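Local coordinates for Eag-like K[+] channel (PDB 4HP4), which forms the cytoplasmic PAS domain of a KCNH-family channel that probably passes potassium ions across the membrane in response to voltage, at residues D40-L45 against C60-G65. Residues are numbered along the deposited sequence; the frame is centred on the assembly and turned at random.
Sequences DGFVDL and CHFLYG
The backbone N of Leu63 donates to Cys60 O at 2.9 Å, an i+3 to i hydrogen bond, as in a 3-10 turn, that brings the side chains of Cys60, Phe62 and Leu63 round the end of the Phe42 ring. The long, flat side chain of Phe42 reaches across from helix 40-46 to the turn, whose nearest CA, that of Cys60, is 11.5 Å from its own. The ring projects from the helix because chi1 of -176° sets CG opposite the backbone N, beside the carbonyl carbon. Phe62 CZ meets both CE2 and CZ of Phe42, each at 3.9 Å and near the plane of each ring; Phe62 suits this place because its flat ring can offer an edge here and also meet Tyr48 edge-to-face.

In this PAS domain, helices and loops pack beside a five-stranded antiparallel sheet of order 2-1-5-4-3, and the contact joins helix 40-46 to the loop before strand 89-92. Leu63, tied to Tyr93 by backbone hydrogen bonding, is a branched aliphatic residue that can bring CD1 obliquely to within 4.2 Å of Phe42 CZ while its CG lies 3.7 Å above the Phe62 ring plane, displaced toward the rim. Cys60 is compact enough to sit in the buried turn, its weakly polar SG 4.5 Å from Phe42 CZ; His123 touches both Cys60 and the Phe42 ring, while Ile53 adds an aliphatic neighbour to Phe42.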
loop_
_atom_site.group_PDB
_atom_site.type_symbol
_atom_site.label_atom_id
_atom_site.label_comp_id
_atom_site.label_asym_id
_atom_site.label_seq_id
_atom_site.Cartn_x
_atom_site.Cartn_y
_atom_site.Cartn_z
ATOM N N ASP A 40 -0.434 4.980 10.762
ATOM C CA ASP A 40 -0.021 4.272 11.967
ATOM C C ASP A 40 -0.561 2.846 11.950
ATOM O O ASP A 40 0.087 1.919 12.434
ATOM C CB ASP A 40 -0.526 4.988 13.222
ATOM C CG ASP A 40 0.203 6.290 13.495
ATOM O OD1 ASP A 40 1.236 6.559 12.847
ATOM O OD2 ASP A 40 -0.257 7.039 14.379
ATOM N N GLY A 41 -1.758 2.678 11.398
ATOM C CA GLY A 41 -2.381 1.369 11.319
ATOM C C GLY A 41 -1.561 0.401 10.490
ATOM O O GLY A 41 -1.450 -0.778 10.826
ATOM N N PHE A 42 -0.983 0.898 9.402
ATOM C CA PHE A 42 -0.169 0.064 8.528
ATOM C C PHE A 42 1.122 -0.339 9.233
ATOM O O PHE A 42 1.586 -1.469 9.097
ATOM C CB PHE A 42 0.138 0.795 7.222
ATOM C CG PHE A 42 0.904 -0.033 6.231
ATOM C CD1 PHE A 42 0.267 -1.009 5.482
ATOM C CD2 PHE A 42 2.260 0.166 6.045
ATOM C CE1 PHE A 42 0.973 -1.774 4.572
ATOM C CE2 PHE A 42 2.970 -0.595 5.137
ATOM C CZ PHE A 42 2.325 -1.565 4.399
ATOM N N VAL A 43 1.695 0.589 9.992
ATOM C CA VAL A 43 2.887 0.296 10.779
ATOM C C VAL A 43 2.608 -0.857 11.741
ATOM O O VAL A 43 3.391 -1.802 11.838
ATOM C CB VAL A 43 3.355 1.539 11.568
ATOM C CG1 VAL A 43 4.399 1.165 12.608
ATOM C CG2 VAL A 43 3.901 2.600 10.617
ATOM N N ASP A 44 1.477 -0.782 12.439
ATOM C CA ASP A 44 1.111 -1.802 13.418
ATOM C C ASP A 44 0.798 -3.135 12.750
ATOM O O ASP A 44 1.169 -4.193 13.253
ATOM C CB ASP A 44 -0.091 -1.343 14.246
ATOM C CG ASP A 44 0.211 -0.112 15.077
ATOM O OD1 ASP A 44 1.407 0.185 15.286
ATOM O OD2 ASP A 44 -0.744 0.557 15.523
ATOM N N LEU A 45 0.113 -3.078 11.615
ATOM C CA LEU A 45 -0.266 -4.284 10.892
ATOM C C LEU A 45 0.950 -5.105 10.475
ATOM O O LEU A 45 0.979 -6.320 10.663
ATOM C CB LEU A 45 -1.078 -3.914 9.648
ATOM C CG LEU A 45 -1.413 -5.073 8.707
ATOM C CD1 LEU A 45 -2.398 -6.031 9.359
ATOM C CD2 LEU A 45 -1.955 -4.562 7.382
ATOM N N CYS A 60 4.696 -3.317 -2.341
ATOM C CA CYS A 60 4.769 -4.014 -1.061
ATOM C C CYS A 60 5.534 -5.325 -1.187
ATOM O O CYS A 60 5.217 -6.316 -0.526
ATOM C CB CYS A 60 3.369 -4.241 -0.486
ATOM S SG CYS A 60 2.595 -2.719 0.106
ATOM N N HIS A 61 6.556 -5.313 -2.035
ATOM C CA HIS A 61 7.437 -6.458 -2.199
ATOM C C HIS A 61 8.024 -6.887 -0.855
ATOM O O HIS A 61 8.246 -8.072 -0.617
ATOM C CB HIS A 61 8.567 -6.117 -3.170
ATOM C CG HIS A 61 9.523 -7.244 -3.404
ATOM N ND1 HIS A 61 10.580 -7.511 -2.561
ATOM C CD2 HIS A 61 9.579 -8.177 -4.384
ATOM C CE1 HIS A 61 11.246 -8.559 -3.012
ATOM N NE2 HIS A 61 10.660 -8.981 -4.118
ATOM N N PHE A 62 8.269 -5.917 0.022
ATOM C CA PHE A 62 8.854 -6.202 1.331
ATOM C C PHE A 62 7.930 -7.052 2.204
ATOM O O PHE A 62 8.345 -7.558 3.248
ATOM C CB PHE A 62 9.248 -4.902 2.054
ATOM C CG PHE A 62 8.079 -4.057 2.504
ATOM C CD1 PHE A 62 7.673 -4.065 3.829
ATOM C CD2 PHE A 62 7.403 -3.237 1.611
ATOM C CE1 PHE A 62 6.610 -3.286 4.252
ATOM C CE2 PHE A 62 6.339 -2.456 2.032
ATOM C CZ PHE A 62 5.944 -2.482 3.353
ATOM N N LEU A 63 6.683 -7.217 1.769
ATOM C CA LEU A 63 5.726 -8.050 2.491
ATOM C C LEU A 63 5.584 -9.447 1.882
ATOM O O LEU A 63 4.906 -10.300 2.451
ATOM C CB LEU A 63 4.354 -7.374 2.538
ATOM C CG LEU A 63 4.263 -6.042 3.288
ATOM C CD1 LEU A 63 2.816 -5.566 3.344
ATOM C CD2 LEU A 63 4.847 -6.163 4.690
ATOM N N TYR A 64 6.211 -9.686 0.732
ATOM C CA TYR A 64 6.118 -10.997 0.090
ATOM C C TYR A 64 6.884 -12.045 0.891
ATOM O O TYR A 64 7.895 -11.741 1.525
ATOM C CB TYR A 64 6.671 -10.970 -1.339
ATOM C CG TYR A 64 5.987 -10.006 -2.287
ATOM C CD1 TYR A 64 4.854 -9.297 -1.906
ATOM C CD2 TYR A 64 6.481 -9.811 -3.570
ATOM C CE1 TYR A 64 4.240 -8.415 -2.779
ATOM C CE2 TYR A 64 5.875 -8.936 -4.447
ATOM C CZ TYR A 64 4.754 -8.240 -4.049
ATOM O OH TYR A 64 4.151 -7.367 -4.924
ATOM N N GLY A 65 6.394 -13.279 0.852
ATOM C CA GLY A 65 7.081 -14.398 1.469
ATOM C C GLY A 65 6.853 -15.675 0.683
ATOM O O GLY A 65 6.271 -15.641 -0.401
#